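Local structure of titin (Homo sapiens, 2A38) at residues R77-A82 with T90-L95; P133-Y138 with D157-L162. The protein serves as a giant structural protein of muscle, and its N-terminal immunoglobulin tandem Z1Z2 probably takes part in fixing it in the sarcomere's Z-disc. All blocks are in the same frame, centred on the assembly; numbering follows the deposited sequence.

In the fold
From the N terminus, the chain first builds one immunoglobulin I-set domain and then, without returning, a second. Contact 1 comes late in the first: 77-82 and 90-95 are the arms of a beta hairpin, so the loop it closes is short, with seven residues between the segments. Contact 2 lies wholly in the second domain and closes a longer loop, in which strands 142-143 and 150-155 lie between 133-138 and 157-162. The two loops follow in series and neither nest nor cross. Contact 1 joins neighbours within one sheet, whereas contact 2 ties two facing sheets together; their centres are about 47 Å apart.

Contact 1 (R77-A82 with T90-L95); sequences RYSLKA and TSTAEL
Tyr78 and Ala93 form a hydrogen-bonded antiparallel pair, and Leu80 and Ser91 repeat it two residues on. Tyr78 N reaches Ala93 O over 2.9 Å and Ala93 N returns to Tyr78 O at 175°, nearly straight. Leu80 N to Ser91 O measures 2.8 Å, while the return bond from Ser91 N to Leu80 O is more bent, 151° at the hydrogen. Side chains alternate between the two faces. On the buried one, Tyr78 has its CG beside the backbone N (chi1 -74°), and its ring crosses to Leu95, Tyr78 CE1 lying 3.8 Å from Leu95 CD2; Leu95 CB also approaches Tyr78 CE1 and CD1. Tyr78 OH bonds to Asn74 O, four residues back: the tyrosine corner, giving the buried phenol a polar partner. With an alanine here, Leu95 would probably lose the Tyr78 part of its packing, a gap would open beside it, and Asn74 O would be left without that hydrogen bond. Small residues suit Ala93, which lies against Phe25 and Leu12, and Ser91, which lies against Phe8 and Pro11 and whose OG bonds to Leu12 N. The other face carries polar residues suited to water, several of them long or beta-branched: Arg77 CD is 4.2 Å from Thr92 CG2, and Lys81 lies alongside Thr90, Lys81 CG 3.4 Å from Thr90 OG1. Lys81 also makes a cation-pi contact with Phe40. This is the F-G hairpin of an immunoglobulin sandwich: strand 36-41 pairs with the far edge of 77-82, strand 15-18 runs parallel to 90-95, and Phe25, Ala27 and Ile29 of the facing sheet pack on the buried face.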
ATOM      1  N   ARG A  77       5.304 -13.301  15.838  1.00 34.80           N
ATOM      2  CA  ARG A  77       4.633 -14.517  16.274  1.00 34.01           C
ATOM      3  C   ARG A  77       3.230 -14.275  16.776  1.00 31.15           C
ATOM      4  O   ARG A  77       3.002 -13.431  17.638  1.00 31.73           O
ATOM      5  CB  ARG A  77       5.406 -15.201  17.388  1.00 37.48           C
ATOM      6  CG  ARG A  77       6.665 -15.871  16.942  1.00 45.83           C
ATOM      7  CD  ARG A  77       7.156 -16.803  18.027  1.00 52.04           C
ATOM      8  NE  ARG A  77       8.375 -17.495  17.630  1.00 58.55           N
ATOM      9  CZ  ARG A  77       8.903 -18.513  18.303  1.00 62.46           C
ATOM     10  NH1 ARG A  77       8.310 -18.958  19.409  1.00 64.18           N
ATOM     11  NH2 ARG A  77      10.025 -19.084  17.874  1.00 64.52           N
ATOM     12  N   TYR A  78       2.292 -15.029  16.225  1.00 27.80           N
ATOM     13  CA  TYR A  78       0.902 -14.945  16.635  1.00 25.43           C
ATOM     14  C   TYR A  78       0.543 -16.315  17.182  1.00 23.67           C
ATOM     15  O   TYR A  78       0.904 -17.334  16.594  1.00 22.79           O
ATOM     16  CB  TYR A  78      -0.002 -14.635  15.449  1.00 26.00           C
ATOM     17  CG  TYR A  78       0.080 -13.207  14.985  1.00 28.45           C
ATOM     18  CD1 TYR A  78       1.232 -12.713  14.356  1.00 28.82           C
ATOM     19  CD2 TYR A  78      -0.994 -12.337  15.185  1.00 29.00           C
ATOM     20  CE1 TYR A  78       1.308 -11.386  13.943  1.00 29.33           C
ATOM     21  CE2 TYR A  78      -0.932 -11.018  14.778  1.00 29.94           C
ATOM     22  CZ  TYR A  78       0.217 -10.548  14.161  1.00 29.87           C
ATOM     23  OH  TYR A  78       0.256  -9.238  13.775  1.00 32.15           O
ATOM     24  N   SER A  79      -0.152 -16.344  18.308  1.00 20.08           N
ATOM     25  CA  SER A  79      -0.544 -17.610  18.887  1.00 19.28           C
ATOM     26  C   SER A  79      -1.992 -17.585  19.309  1.00 16.77           C
ATOM     27  O   SER A  79      -2.563 -16.540  19.570  1.00 17.66           O
ATOM     28  CB  SER A  79       0.346 -17.958  20.076  1.00 21.41           C
ATOM     29  OG  SER A  79       0.197 -17.004  21.103  1.00 28.39           O
ATOM     30  N   LEU A  80      -2.577 -18.767  19.369  1.00 16.78           N
ATOM     31  CA  LEU A  80      -3.967 -18.947  19.742  1.00 15.51           C
ATOM     32  C   LEU A  80      -4.038 -19.891  20.945  1.00 15.43           C
ATOM     33  O   LEU A  80      -3.492 -20.988  20.892  1.00 17.62           O
ATOM     34  CB  LEU A  80      -4.703 -19.553  18.549  1.00 14.74           C
ATOM     35  CG  LEU A  80      -6.181 -19.921  18.644  1.00 15.68           C
ATOM     36  CD1 LEU A  80      -6.990 -18.686  18.948  1.00 15.75           C
ATOM     37  CD2 LEU A  80      -6.623 -20.529  17.318  1.00 15.30           C
ATOM     38  N   LYS A  81      -4.660 -19.447  22.034  1.00 16.78           N
ATOM     39  CA  LYS A  81      -4.826 -20.281  23.228  1.00 18.69           C
ATOM     40  C   LYS A  81      -6.282 -20.713  23.351  1.00 17.96           C
ATOM     41  O   LYS A  81      -7.183 -19.902  23.192  1.00 16.96           O
ATOM     42  CB  LYS A  81      -4.484 -19.528  24.512  1.00 20.63           C
ATOM     43  CG  LYS A  81      -3.011 -19.320  24.771  1.00 28.79           C
ATOM     44  CD  LYS A  81      -2.792 -18.813  26.207  1.00 32.24           C
ATOM     45  CE  LYS A  81      -1.328 -18.428  26.438  1.00 36.27           C
ATOM     46  NZ  LYS A  81      -1.053 -18.012  27.850  1.00 39.42           N
ATOM     47  N   ALA A  82      -6.500 -21.988  23.655  1.00 17.76           N
ATOM     48  CA  ALA A  82      -7.845 -22.540  23.832  1.00 17.87           C
ATOM     49  C   ALA A  82      -7.924 -23.137  25.240  1.00 16.40           C
ATOM     50  O   ALA A  82      -7.020 -23.864  25.654  1.00 15.79           O
ATOM     51  CB  ALA A  82      -8.111 -23.617  22.783  1.00 17.84           C
ATOM     52  N   THR A  90      -2.352 -24.536  22.926  1.00 16.16           N
ATOM     53  CA  THR A  90      -1.836 -23.350  22.270  1.00 17.34           C
ATOM     54  C   THR A  90      -1.278 -23.748  20.915  1.00 15.92           C
ATOM     55  O   THR A  90      -0.751 -24.841  20.759  1.00 15.02           O
ATOM     56  CB  THR A  90      -0.714 -22.711  23.101  1.00 21.01           C
ATOM     57  OG1 THR A  90      -1.259 -22.220  24.328  1.00 25.24           O
ATOM     58  CG2 THR A  90      -0.064 -21.568  22.349  1.00 24.24           C
ATOM     59  N   SER A  91      -1.424 -22.864  19.937  1.00 16.22           N
ATOM     60  CA  SER A  91      -0.914 -23.087  18.592  1.00 15.51           C
ATOM     61  C   SER A  91      -0.254 -21.775  18.211  1.00 17.68           C
ATOM     62  O   SER A  91      -0.862 -20.725  18.337  1.00 17.66           O
ATOM     63  CB  SER A  91      -2.057 -23.392  17.633  1.00 16.67           C
ATOM     64  OG  SER A  91      -1.566 -23.736  16.347  1.00 20.98           O
ATOM     65  N   THR A  92       0.995 -21.825  17.761  1.00 19.70           N
ATOM     66  CA  THR A  92       1.713 -20.611  17.394  1.00 20.15           C
ATOM     67  C   THR A  92       2.278 -20.677  15.975  1.00 22.18           C
ATOM     68  O   THR A  92       2.787 -21.714  15.541  1.00 19.68           O
ATOM     69  CB  THR A  92       2.863 -20.339  18.395  1.00 22.85           C
ATOM     70  OG1 THR A  92       2.312 -20.044  19.687  1.00 25.33           O
ATOM     71  CG2 THR A  92       3.719 -19.164  17.945  1.00 23.06           C
ATOM     72  N   ALA A  93       2.170 -19.559  15.256  1.00 23.28           N
ATOM     73  CA  ALA A  93       2.671 -19.447  13.886  1.00 24.43           C
ATOM     74  C   ALA A  93       3.325 -18.085  13.714  1.00 25.10           C
ATOM     75  O   ALA A  93       3.172 -17.202  14.552  1.00 23.50           O
ATOM     76  CB  ALA A  93       1.531 -19.607  12.879  1.00 24.16           C
ATOM     77  N   GLU A  94       4.048 -17.909  12.618  1.00 27.98           N
ATOM     78  CA  GLU A  94       4.715 -16.641  12.383  1.00 31.28           C
ATOM     79  C   GLU A  94       4.176 -15.930  11.148  1.00 30.87           C
ATOM     80  O   GLU A  94       3.852 -16.561  10.140  1.00 29.65           O
ATOM     81  CB  GLU A  94       6.214 -16.871  12.231  1.00 35.11           C
ATOM     82  CG  GLU A  94       7.016 -15.597  12.141  1.00 43.64           C
ATOM     83  CD  GLU A  94       8.389 -15.816  11.520  1.00 49.64           C
ATOM     84  OE1 GLU A  94       9.131 -16.701  12.010  1.00 53.26           O
ATOM     85  OE2 GLU A  94       8.725 -15.102  10.539  1.00 51.75           O
ATOM     86  N   LEU A  95       4.062 -14.610  11.241  1.00 30.95           N
ATOM     87  CA  LEU A  95       3.590 -13.808  10.121  1.00 32.10           C
ATOM     88  C   LEU A  95       4.782 -13.031   9.551  1.00 33.39           C
ATOM     89  O   LEU A  95       5.416 -12.248  10.257  1.00 32.47           O
ATOM     90  CB  LEU A  95       2.502 -12.830  10.576  1.00 30.77           C
ATOM     91  CG  LEU A  95       2.076 -11.771   9.548  1.00 30.48           C
ATOM     92  CD1 LEU A  95       1.507 -12.445   8.316  1.00 30.05           C
ATOM     93  CD2 LEU A  95       1.047 -10.836  10.159  1.00 29.20           C
TER

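Contact 2 (P133-Y138 with D157-L162); sequences PVVKFY and DLYSLL
In the immunoglobulin beta sandwich, Val135 and Phe137 meet Tyr159 and Leu161 across the interior between two sheets. Strands 134-138 and 158-162 run roughly parallel, at 19°, their axes approaching to 9.1 Å, so side chains rather than paired backbones bridge them. Alternation along each strand turns these four residues inward, a place suited to apolar and aromatic groups. Val135 sits over one face of the Tyr159 ring in a CH-pi contact: its CB is 3.9 Å from the ring centroid and offset toward the rim, while Val135 CG2 comes to 3.6 Å from Tyr159 CZ. A beta-branched valine is compact enough to lay both atoms against the flat ring. Phe137 meets the base of the same tyrosine differently, its CZ pointing at Tyr159 CB, which lies near the plane of the phenyl ring at its edge. Farther along, Phe137 CD2 reaches Leu161 CB at 4.2 Å, and Ile144 and Ile152 pack against both side chains. Tyr159 suits the margin of the core because its ring packs as an apolar plate while its hydroxyl can meet water. Its CG stands anti to the carbonyl carbon (chi1 -66°), sending the ring across toward Val135 and carrying OH to the opposite strand. There one water joins the sheets, accepting from Val135 N at 3.2 Å and hydrogen-bonding to Tyr159 OH at 3.1 Å.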
ATOM      1  N   PRO A 133       7.900   7.827  -6.328  1.00 16.06           N
ATOM      2  CA  PRO A 133       8.806   8.231  -7.404  1.00 16.09           C
ATOM      3  C   PRO A 133       9.364   9.646  -7.275  1.00 16.01           C
ATOM      4  O   PRO A 133       8.766  10.510  -6.641  1.00 15.50           O
ATOM      5  CB  PRO A 133       7.941   8.094  -8.656  1.00 13.51           C
ATOM      6  CG  PRO A 133       6.873   7.118  -8.257  1.00 16.07           C
ATOM      7  CD  PRO A 133       6.554   7.561  -6.858  1.00 15.80           C
ATOM      8  N   VAL A 134      10.528   9.862  -7.875  1.00 17.37           N
ATOM      9  CA  VAL A 134      11.148  11.179  -7.916  1.00 17.27           C
ATOM     10  C   VAL A 134      10.723  11.650  -9.300  1.00 16.51           C
ATOM     11  O   VAL A 134      10.959  10.956 -10.289  1.00 15.85           O
ATOM     12  CB  VAL A 134      12.681  11.101  -7.865  1.00 19.70           C
ATOM     13  CG1 VAL A 134      13.275  12.485  -8.121  1.00 18.86           C
ATOM     14  CG2 VAL A 134      13.129  10.569  -6.511  1.00 21.88           C
ATOM     15  N   VAL A 135      10.096  12.817  -9.376  1.00 16.74           N
ATOM     16  CA  VAL A 135       9.606  13.329 -10.653  1.00 16.50           C
ATOM     17  C   VAL A 135      10.312  14.606 -11.086  1.00 17.75           C
ATOM     18  O   VAL A 135      10.451  15.544 -10.304  1.00 19.19           O
ATOM     19  CB  VAL A 135       8.086  13.598 -10.563  1.00 15.50           C
ATOM     20  CG1 VAL A 135       7.516  13.934 -11.920  1.00 17.67           C
ATOM     21  CG2 VAL A 135       7.383  12.382  -9.990  1.00 15.98           C
ATOM     22  N   LYS A 136      10.754  14.643 -12.335  1.00 17.26           N
ATOM     23  CA  LYS A 136      11.418  15.830 -12.869  1.00 18.33           C
ATOM     24  C   LYS A 136      10.857  16.173 -14.238  1.00 16.95           C
ATOM     25  O   LYS A 136      10.497  15.290 -15.001  1.00 15.72           O
ATOM     26  CB  LYS A 136      12.927  15.610 -12.944  1.00 19.68           C
ATOM     27  CG  LYS A 136      13.559  15.499 -11.568  1.00 23.22           C
ATOM     28  CD  LYS A 136      15.063  15.322 -11.636  1.00 25.80           C
ATOM     29  CE  LYS A 136      15.665  15.334 -10.227  1.00 29.06           C
ATOM     30  NZ  LYS A 136      17.134  15.049 -10.227  1.00 31.52           N
ATOM     31  N   PHE A 137      10.773  17.463 -14.533  1.00 17.41           N
ATOM     32  CA  PHE A 137      10.228  17.933 -15.801  1.00 16.62           C
ATOM     33  C   PHE A 137      11.325  18.425 -16.718  1.00 15.85           C
ATOM     34  O   PHE A 137      12.278  19.063 -16.271  1.00 16.94           O
ATOM     35  CB  PHE A 137       9.231  19.066 -15.565  1.00 18.72           C
ATOM     36  CG  PHE A 137       8.036  18.667 -14.750  1.00 22.74           C
ATOM     37  CD1 PHE A 137       8.166  18.357 -13.393  1.00 25.06           C
ATOM     38  CD2 PHE A 137       6.776  18.589 -15.339  1.00 24.40           C
ATOM     39  CE1 PHE A 137       7.052  17.975 -12.637  1.00 27.20           C
ATOM     40  CE2 PHE A 137       5.655  18.207 -14.593  1.00 26.53           C
ATOM     41  CZ  PHE A 137       5.796  17.900 -13.242  1.00 25.88           C
ATOM     42  N   TYR A 138      11.173  18.151 -18.004  1.00 14.14           N
ATOM     43  CA  TYR A 138      12.159  18.555 -18.993  1.00 16.98           C
ATOM     44  C   TYR A 138      11.541  19.230 -20.204  1.00 18.20           C
ATOM     45  O   TYR A 138      10.406  18.949 -20.578  1.00 16.70           O
ATOM     46  CB  TYR A 138      12.932  17.338 -19.474  1.00 18.82           C
ATOM     47  CG  TYR A 138      13.629  16.593 -18.371  1.00 20.83           C
ATOM     48  CD1 TYR A 138      14.951  16.876 -18.044  1.00 23.12           C
ATOM     49  CD2 TYR A 138      12.959  15.621 -17.633  1.00 21.25           C
ATOM     50  CE1 TYR A 138      15.592  16.208 -17.007  1.00 24.58           C
ATOM     51  CE2 TYR A 138      13.585  14.949 -16.598  1.00 23.60           C
ATOM     52  CZ  TYR A 138      14.902  15.244 -16.288  1.00 24.91           C
ATOM     53  OH  TYR A 138      15.533  14.572 -15.268  1.00 27.29           O
ATOM     54  N   ASP A 157       0.313  13.200  -5.442  1.00 30.25           N
ATOM     55  CA  ASP A 157       0.815  12.552  -6.644  1.00 29.61           C
ATOM     56  C   ASP A 157       0.647  13.417  -7.888  1.00 25.59           C
ATOM     57  O   ASP A 157       1.079  13.039  -8.972  1.00 24.65           O
ATOM     58  CB  ASP A 157       0.089  11.225  -6.851  1.00 34.90           C
ATOM     59  CG  ASP A 157      -0.004  10.418  -5.580  1.00 41.23           C
ATOM     60  OD1 ASP A 157       0.983  10.420  -4.806  1.00 45.55           O
ATOM     61  OD2 ASP A 157      -1.057   9.772  -5.359  1.00 45.32           O
ATOM     62  N   LEU A 158       0.029  14.579  -7.720  1.00 22.91           N
ATOM     63  CA  LEU A 158      -0.224  15.491  -8.828  1.00 21.60           C
ATOM     64  C   LEU A 158       0.845  16.573  -8.997  1.00 20.35           C
ATOM     65  O   LEU A 158       1.053  17.394  -8.102  1.00 21.18           O
ATOM     66  CB  LEU A 158      -1.590  16.144  -8.624  1.00 22.10           C
ATOM     67  CG  LEU A 158      -2.243  16.902  -9.777  1.00 24.22           C
ATOM     68  CD1 LEU A 158      -2.467  15.975 -10.967  1.00 25.15           C
ATOM     69  CD2 LEU A 158      -3.573  17.462  -9.289  1.00 26.37           C
ATOM     70  N   TYR A 159       1.520  16.566 -10.145  1.00 18.60           N
ATOM     71  CA  TYR A 159       2.554  17.553 -10.446  1.00 17.21           C
ATOM     72  C   TYR A 159       2.072  18.389 -11.611  1.00 18.33           C
ATOM     73  O   TYR A 159       1.473  17.871 -12.552  1.00 17.71           O
ATOM     74  CB  TYR A 159       3.877  16.892 -10.843  1.00 17.44           C
ATOM     75  CG  TYR A 159       4.555  16.118  -9.746  1.00 18.57           C
ATOM     76  CD1 TYR A 159       4.079  14.866  -9.352  1.00 19.33           C
ATOM     77  CD2 TYR A 159       5.687  16.629  -9.108  1.00 17.89           C
ATOM     78  CE1 TYR A 159       4.717  14.134  -8.352  1.00 21.25           C
ATOM     79  CE2 TYR A 159       6.335  15.911  -8.109  1.00 20.26           C
ATOM     80  CZ  TYR A 159       5.848  14.663  -7.735  1.00 22.62           C
ATOM     81  OH  TYR A 159       6.501  13.937  -6.756  1.00 24.95           O
ATOM     82  N   SER A 160       2.339  19.683 -11.547  1.00 19.13           N
ATOM     83  CA  SER A 160       1.911  20.577 -12.599  1.00 22.29           C
ATOM     84  C   SER A 160       3.012  21.528 -13.008  1.00 21.33           C
ATOM     85  O   SER A 160       3.862  21.900 -12.201  1.00 22.58           O
ATOM     86  CB  SER A 160       0.710  21.397 -12.130  1.00 25.38           C
ATOM     87  OG  SER A 160      -0.298  20.555 -11.591  1.00 31.72           O
ATOM     88  N   LEU A 161       2.992  21.894 -14.280  1.00 19.01           N
ATOM     89  CA  LEU A 161       3.923  22.855 -14.832  1.00 19.44           C
ATOM     90  C   LEU A 161       3.009  23.939 -15.382  1.00 19.27           C
ATOM     91  O   LEU A 161       2.269  23.719 -16.338  1.00 19.25           O
ATOM     92  CB  LEU A 161       4.757  22.265 -15.968  1.00 19.14           C
ATOM     93  CG  LEU A 161       5.524  23.354 -16.729  1.00 20.94           C
ATOM     94  CD1 LEU A 161       6.388  24.144 -15.763  1.00 20.65           C
ATOM     95  CD2 LEU A 161       6.380  22.736 -17.818  1.00 20.96           C
ATOM     96  N   LEU A 162       3.042  25.100 -14.747  1.00 19.04           N
ATOM     97  CA  LEU A 162       2.220  26.211 -15.175  1.00 18.58           C
ATOM     98  C   LEU A 162       3.058  27.248 -15.900  1.00 18.30           C
ATOM     99  O   LEU A 162       4.088  27.695 -15.392  1.00 17.28           O
ATOM    100  CB  LEU A 162       1.541  26.861 -13.971  1.00 19.21           C
ATOM    101  CG  LEU A 162       0.831  28.184 -14.270  1.00 21.09           C
ATOM    102  CD1 LEU A 162      -0.390  27.925 -15.150  1.00 21.41           C
ATOM    103  CD2 LEU A 162       0.431  28.852 -12.977  1.00 21.17           C
TER
HETATM  104  O   HOH W   1       9.585  14.549  -6.680  1.00 14.82           O